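Local coordinates for protein Alpha/beta fold hydrolase (Pseudomonas aeruginosa, PDB 6I8W) that hydrolyses ester bonds of membrane phospholipids as a membrane-bound phospholipase A of the alpha/beta hydrolase fold, a bacterial virulence factor, at residues 31-35 with 75-80; 108-113 with 231-237. All coordinates share one frame; numbering follows the deposited sequence.

Overall arrangement
The two contacts lie on opposite sides of the chain's centre. Interaction 1 seats the end of the long N-terminal helix 3-38 on the turn that leads into helix 79-82; interaction 2 holds the C-terminal end of helix 208-234, probably part of the cap inserted between strands 154-160 and 250-255, against the start of helix 112-125. Their centres are 27 Å apart and their nearest atoms about 14 Å. Myristic acid runs from Leu79 of interaction 1 toward interaction 2, its nearest approach to the Leu232 side chain being about 9 Å. Val112 lies near the probable nucleophile elbow around Ser137, part of a likely Ser137-His286-Asp258 triad.

Interaction 1: 31-35 with 75-80; sequences RTVER and KDNWLR. With BOG (octyl beta-D-glucopyranoside), chain D; MYR (myristic acid), chain C; IPA (isopropyl alcohol), chain E.
Arg35 meets Asp76 side-on, its NE and NH2 each taking one carboxylate oxygen. The NE bond to Asp76 OD1 is 2.9 Å long, lies in the guanidinium plane and uses the syn lone pair; the NH2 bond to Asp76 OD2, 3.0 Å, leaves that plane somewhat, since the two flat groups are turned 35° apart. Arg31, one helical turn earlier, crosses Asp76 at about a right angle and adds a weak bond from NE to OD2 (3.1 Å), while a water bridges its NH2 to the same oxygen. The CD of Arg31 also rests over one face of the Arg35 guanidinium.

Glu34 leaves its helix toward 75-80. Bent at its second torsion (chi2 -72°), it offers both oxygens to Arg80, whose extended chain brings NE to Glu34 OE1 and NH2 to Glu34 OE2, each at 3.0 Å. Here the planes are 65° apart, and both oxygens are approached from above the carboxylate. Glu34 OE2 also accepts a bond from O6 of the octyl glucoside, at 2.6 Å. Isopropanol, probably from the crystallisation liquor, takes a bond from Arg80 N to its O2 (3.1 Å) and lays C3 over one face of the Arg80 guanidinium. Between the two ion pairs lies Leu79, whose CD1 packs on Glu34 CB at 3.5 Å and on Arg35 CG, near the tail end of the myristic acid.

Arg35 NH1 pairs with Glu42, and Lys75, close to Arg35 NH2, is salt-bridged to Asp95. These acids probably offset the gathered positive charge in a largely buried junction of the N-terminal helix with the hydrolase fold, held mainly by ion pairs.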
# COMPACT_ATOMS: atom_id res chain seq x y z
N ARG A 31 -0.07 -15.82 -5.07
CA ARG A 31 0.36 -14.66 -5.85
C ARG A 31 0.13 -14.92 -7.33
O ARG A 31 -0.34 -14.06 -8.06
CB ARG A 31 1.85 -14.34 -5.61
CG ARG A 31 2.12 -13.55 -4.34
CD ARG A 31 3.62 -13.52 -3.99
NE ARG A 31 3.88 -12.57 -2.92
CZ ARG A 31 5.05 -12.42 -2.30
NH1 ARG A 31 6.09 -13.17 -2.64
NH2 ARG A 31 5.19 -11.51 -1.36
N THR A 32 0.49 -16.12 -7.78
CA THR A 32 0.31 -16.50 -9.17
C THR A 32 -1.16 -16.38 -9.55
O THR A 32 -1.50 -15.84 -10.61
CB THR A 32 0.83 -17.93 -9.42
OG1 THR A 32 2.24 -17.95 -9.19
CG2 THR A 32 0.53 -18.40 -10.84
N VAL A 33 -2.05 -16.85 -8.68
CA VAL A 33 -3.48 -16.77 -8.98
C VAL A 33 -3.99 -15.33 -9.02
O VAL A 33 -4.58 -14.89 -10.02
CB VAL A 33 -4.32 -17.55 -7.95
CG1 VAL A 33 -5.83 -17.29 -8.14
CG2 VAL A 33 -4.03 -19.03 -8.05
N GLU A 34 -3.74 -14.59 -7.95
CA GLU A 34 -4.30 -13.25 -7.84
C GLU A 34 -3.67 -12.28 -8.84
O GLU A 34 -4.36 -11.46 -9.41
CB GLU A 34 -4.15 -12.75 -6.40
CG GLU A 34 -5.01 -13.56 -5.38
CD GLU A 34 -6.52 -13.31 -5.46
OE1 GLU A 34 -6.94 -12.21 -5.89
OE2 GLU A 34 -7.30 -14.20 -5.06
N ARG A 35 -2.35 -12.37 -9.05
CA ARG A 35 -1.72 -11.53 -10.07
C ARG A 35 -2.22 -11.91 -11.48
O ARG A 35 -2.47 -11.05 -12.32
CB ARG A 35 -0.18 -11.63 -10.00
CG ARG A 35 0.40 -11.07 -8.69
CD ARG A 35 1.89 -11.38 -8.56
NE ARG A 35 2.44 -10.83 -7.32
CZ ARG A 35 3.72 -10.90 -6.99
NH1 ARG A 35 4.59 -11.48 -7.81
NH2 ARG A 35 4.14 -10.36 -5.85
N LYS A 75 2.95 -4.24 -2.82
CA LYS A 75 2.23 -4.08 -4.08
C LYS A 75 1.07 -5.08 -4.22
O LYS A 75 0.12 -4.82 -4.96
CB LYS A 75 3.20 -4.22 -5.26
CG LYS A 75 3.89 -5.57 -5.36
CD LYS A 75 5.12 -5.48 -6.26
CE LYS A 75 5.82 -6.82 -6.41
NZ LYS A 75 6.26 -7.37 -5.10
N ASP A 76 1.14 -6.21 -3.52
CA ASP A 76 0.04 -7.19 -3.63
C ASP A 76 -1.25 -6.72 -2.94
O ASP A 76 -2.30 -7.34 -3.12
CB ASP A 76 0.46 -8.55 -3.05
CG ASP A 76 1.42 -9.30 -3.96
OD1 ASP A 76 1.25 -9.27 -5.19
OD2 ASP A 76 2.35 -9.95 -3.44
N ASN A 77 -1.20 -5.63 -2.16
CA ASN A 77 -2.43 -5.00 -1.65
C ASN A 77 -3.40 -4.60 -2.77
O ASN A 77 -4.60 -4.45 -2.54
CB ASN A 77 -2.11 -3.74 -0.84
CG ASN A 77 -2.01 -3.99 0.65
OD1 ASN A 77 -2.34 -3.10 1.44
ND2 ASN A 77 -1.57 -5.17 1.05
N TRP A 78 -2.87 -4.39 -3.97
CA TRP A 78 -3.64 -3.80 -5.06
C TRP A 78 -4.24 -4.77 -6.07
O TRP A 78 -4.91 -4.32 -7.00
CB TRP A 78 -2.74 -2.83 -5.84
CG TRP A 78 -2.26 -1.65 -5.01
CD1 TRP A 78 -1.01 -1.46 -4.46
CD2 TRP A 78 -3.04 -0.52 -4.64
NE1 TRP A 78 -0.98 -0.26 -3.76
CE2 TRP A 78 -2.22 0.33 -3.87
CE3 TRP A 78 -4.37 -0.13 -4.90
CZ2 TRP A 78 -2.68 1.55 -3.36
CZ3 TRP A 78 -4.82 1.06 -4.39
CH2 TRP A 78 -3.98 1.89 -3.63
N LEU A 79 -4.03 -6.08 -5.90
CA LEU A 79 -4.35 -7.04 -6.98
C LEU A 79 -5.81 -7.05 -7.41
O LEU A 79 -6.12 -6.99 -8.60
CB LEU A 79 -3.94 -8.46 -6.58
CG LEU A 79 -2.48 -8.57 -6.11
CD1 LEU A 79 -2.08 -10.03 -5.87
CD2 LEU A 79 -1.57 -7.92 -7.13
N ARG A 80 -6.71 -7.19 -6.46
CA ARG A 80 -8.12 -7.33 -6.81
C ARG A 80 -8.69 -6.00 -7.30
O ARG A 80 -9.58 -5.96 -8.14
CB ARG A 80 -8.91 -7.87 -5.63
CG ARG A 80 -8.63 -9.35 -5.38
CD ARG A 80 -9.17 -9.84 -4.05
NE ARG A 80 -8.91 -11.26 -3.88
CZ ARG A 80 -9.16 -11.94 -2.77
NH1 ARG A 80 -9.71 -11.32 -1.73
NH2 ARG A 80 -8.90 -13.24 -2.71
C1 BOG D . -7.75 -16.86 -1.06
O1 BOG D . -7.33 -15.56 -0.65
C2 BOG D . -9.23 -16.99 -0.69
O2 BOG D . -9.32 -17.36 0.68
C3 BOG D . -10.01 -18.00 -1.53
O3 BOG D . -11.42 -17.93 -1.27
C4 BOG D . -9.73 -17.71 -2.99
O4 BOG D . -10.54 -18.53 -3.85
C5 BOG D . -8.24 -17.96 -3.18
O5 BOG D . -7.47 -16.98 -2.46
C6 BOG D . -7.82 -18.00 -4.65
O6 BOG D . -7.22 -16.77 -5.06
C1' BOG D . -5.94 -15.32 -0.85
C2' BOG D . -5.68 -13.82 -0.72
C3' BOG D . -6.66 -13.22 0.28
C4' BOG D . -6.29 -11.80 0.66
C5' BOG D . -6.60 -11.60 2.13
C6' BOG D . -6.56 -10.12 2.51
C7' BOG D . -6.32 -9.96 4.00
C8' BOG D . -7.35 -10.73 4.79
C1 MYR C . -1.87 -0.67 5.93
O1 MYR C . -1.98 -0.07 4.83
O2 MYR C . -1.57 -0.07 6.99
C2 MYR C . -2.21 -2.14 5.99
C3 MYR C . -2.58 -2.66 4.60
C4 MYR C . -3.24 -4.03 4.67
C5 MYR C . -2.28 -5.11 5.12
C6 MYR C . -2.92 -6.48 4.94
C7 MYR C . -2.15 -7.34 3.94
C8 MYR C . -3.10 -8.11 3.03
C9 MYR C . -2.62 -9.53 2.76
C10 MYR C . -2.13 -9.68 1.32
C11 MYR C . -1.95 -11.14 0.93
C12 MYR C . -1.11 -11.24 -0.34
C13 MYR C . -1.49 -12.47 -1.15
C14 MYR C . -1.51 -12.14 -2.62
C1 IPA E . -5.20 -8.21 -1.34
C2 IPA E . -5.24 -8.56 -2.82
C3 IPA E . -5.41 -10.06 -3.02
O2 IPA E . -6.31 -7.84 -3.45
O HOH W 1 2.83 -10.14 -0.69

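Interaction 2: 108-113 with 231-237; sequences ASYDVG and QLRQRYI
Gln231 NE2 lies at the edge of the Tyr110 ring, close to its plane and 4.0 Å from Tyr110 CD2, the amide and ring planes being 43° apart. Gln231 OE1 in turn sits over one face of the Arg235 guanidinium, offset toward its rim, while Ser109 OG, whose modelled position is doubtful, lies at the edge of that group. With its chain extended beyond CG (chi2 -166°), Gln231 spans from the helix to the loop backbone: Tyr110 N gives OE1 a nearly straight bond of 2.7 Å (170°), and NE2 makes a weak one to Ala108 O. An amide suits this place because it can both accept and donate.

These residues join the last turn of helix 208-234 to the N-terminal end of helix 112-125 in the alpha/beta hydrolase fold. There the Asp111 side chain caps a backbone N, and its OD1 is hydrogen-bonded to Thr114 OG1. A water links Val112 N to Arg235 O just past helix 208-234.

Past the polar groups the contact turns apolar. Leu232 CD2 reaches Val112 CG1 at 3.9 Å, the two branched chains crossing at about a right angle. Gly113 lacks a CB on the side facing Ile237, which lets Ile237 CD1 sit against the backbone, 3.7 Å from Gly113 N.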
# COMPACT_ATOMS: atom_id res chain seq x y z
N ALA A 108 19.10 4.27 5.35
CA ALA A 108 18.43 5.23 4.49
C ALA A 108 17.35 6.00 5.25
O ALA A 108 16.95 5.61 6.36
CB ALA A 108 17.83 4.53 3.28
N SER A 109 16.89 7.09 4.67
CA SER A 109 15.72 7.79 5.18
C SER A 109 14.45 7.21 4.54
O SER A 109 14.41 6.98 3.33
CB SER A 109 15.83 9.29 4.93
OG SER A 109 14.65 9.94 5.36
N TYR A 110 13.42 7.02 5.34
CA TYR A 110 12.18 6.48 4.83
C TYR A 110 11.01 7.41 5.10
O TYR A 110 9.86 6.99 5.07
CB TYR A 110 11.91 5.10 5.43
CG TYR A 110 12.90 4.05 4.99
CD1 TYR A 110 12.76 3.43 3.76
CD2 TYR A 110 13.97 3.70 5.80
CE1 TYR A 110 13.67 2.48 3.34
CE2 TYR A 110 14.88 2.74 5.39
CZ TYR A 110 14.71 2.13 4.16
OH TYR A 110 15.60 1.18 3.74
N ASP A 111 11.31 8.68 5.35
CA ASP A 111 10.28 9.71 5.47
C ASP A 111 9.53 9.85 4.14
O ASP A 111 10.07 9.52 3.08
CB ASP A 111 10.89 11.05 5.86
CG ASP A 111 11.74 11.64 4.77
OD1 ASP A 111 12.93 11.28 4.68
OD2 ASP A 111 11.20 12.43 3.96
N VAL A 112 8.31 10.36 4.19
CA VAL A 112 7.45 10.36 3.00
C VAL A 112 7.97 11.33 1.93
O VAL A 112 7.69 11.17 0.74
CB VAL A 112 6.00 10.71 3.35
CG1 VAL A 112 5.37 9.59 4.16
CG2 VAL A 112 5.93 12.04 4.11
N GLY A 113 8.72 12.34 2.36
CA GLY A 113 9.32 13.28 1.42
C GLY A 113 10.39 12.64 0.55
O GLY A 113 10.38 12.77 -0.67
N GLN A 231 10.70 6.91 12.11
CA GLN A 231 11.03 7.96 11.16
C GLN A 231 9.78 8.70 10.67
O GLN A 231 9.80 9.91 10.48
CB GLN A 231 11.79 7.39 9.97
CG GLN A 231 13.20 6.92 10.29
CD GLN A 231 14.00 6.70 9.03
OE1 GLN A 231 13.78 7.37 8.02
NE2 GLN A 231 14.93 5.75 9.07
N LEU A 232 8.69 7.96 10.44
CA LEU A 232 7.47 8.60 9.97
C LEU A 232 6.94 9.56 11.04
O LEU A 232 6.35 10.60 10.72
CB LEU A 232 6.40 7.56 9.60
CG LEU A 232 6.70 6.63 8.40
CD1 LEU A 232 5.62 5.57 8.27
CD2 LEU A 232 6.81 7.44 7.11
N ARG A 233 7.19 9.23 12.30
CA ARG A 233 6.80 10.11 13.40
C ARG A 233 7.73 11.31 13.52
O ARG A 233 7.28 12.44 13.64
CB ARG A 233 6.77 9.35 14.72
CG ARG A 233 5.77 8.21 14.77
CD ARG A 233 5.74 7.56 16.15
NE ARG A 233 4.99 8.35 17.12
CZ ARG A 233 4.71 7.94 18.35
NH1 ARG A 233 5.11 6.74 18.76
NH2 ARG A 233 4.01 8.71 19.17
N GLN A 234 9.04 11.05 13.51
CA GLN A 234 10.03 12.10 13.76
C GLN A 234 10.23 13.01 12.55
O GLN A 234 10.61 14.17 12.70
CB GLN A 234 11.38 11.50 14.17
CG GLN A 234 11.32 10.63 15.41
CD GLN A 234 10.96 11.41 16.66
OE1 GLN A 234 11.17 12.63 16.73
NE2 GLN A 234 10.42 10.72 17.66
N ARG A 235 9.99 12.47 11.36
CA ARG A 235 10.22 13.22 10.12
C ARG A 235 8.90 13.45 9.41
O ARG A 235 8.82 13.47 8.18
CB ARG A 235 11.20 12.46 9.22
CG ARG A 235 12.52 12.13 9.91
CD ARG A 235 13.48 11.31 9.04
NE ARG A 235 14.53 10.69 9.86
CZ ARG A 235 15.62 10.10 9.39
NH1 ARG A 235 15.84 10.05 8.08
NH2 ARG A 235 16.50 9.57 10.22
N TYR A 236 7.85 13.64 10.20
CA TYR A 236 6.50 13.84 9.69
C TYR A 236 6.40 15.11 8.87
O TYR A 236 6.90 16.15 9.28
CB TYR A 236 5.52 13.87 10.86
CG TYR A 236 4.07 14.11 10.50
CD1 TYR A 236 3.26 13.07 10.06
CD2 TYR A 236 3.50 15.38 10.64
CE1 TYR A 236 1.93 13.29 9.75
CE2 TYR A 236 2.16 15.60 10.33
CZ TYR A 236 1.39 14.54 9.88
OH TYR A 236 0.06 14.73 9.57
N ILE A 237 5.76 15.04 7.71
CA ILE A 237 5.53 16.22 6.89
C ILE A 237 4.04 16.51 6.78
O ILE A 237 3.30 15.74 6.17
CB ILE A 237 6.12 16.06 5.47
CG1 ILE A 237 7.63 15.78 5.54
CG2 ILE A 237 5.82 17.28 4.62
CD1 ILE A 237 8.26 15.48 4.19
O HOH W 2 7.59 11.11 7.10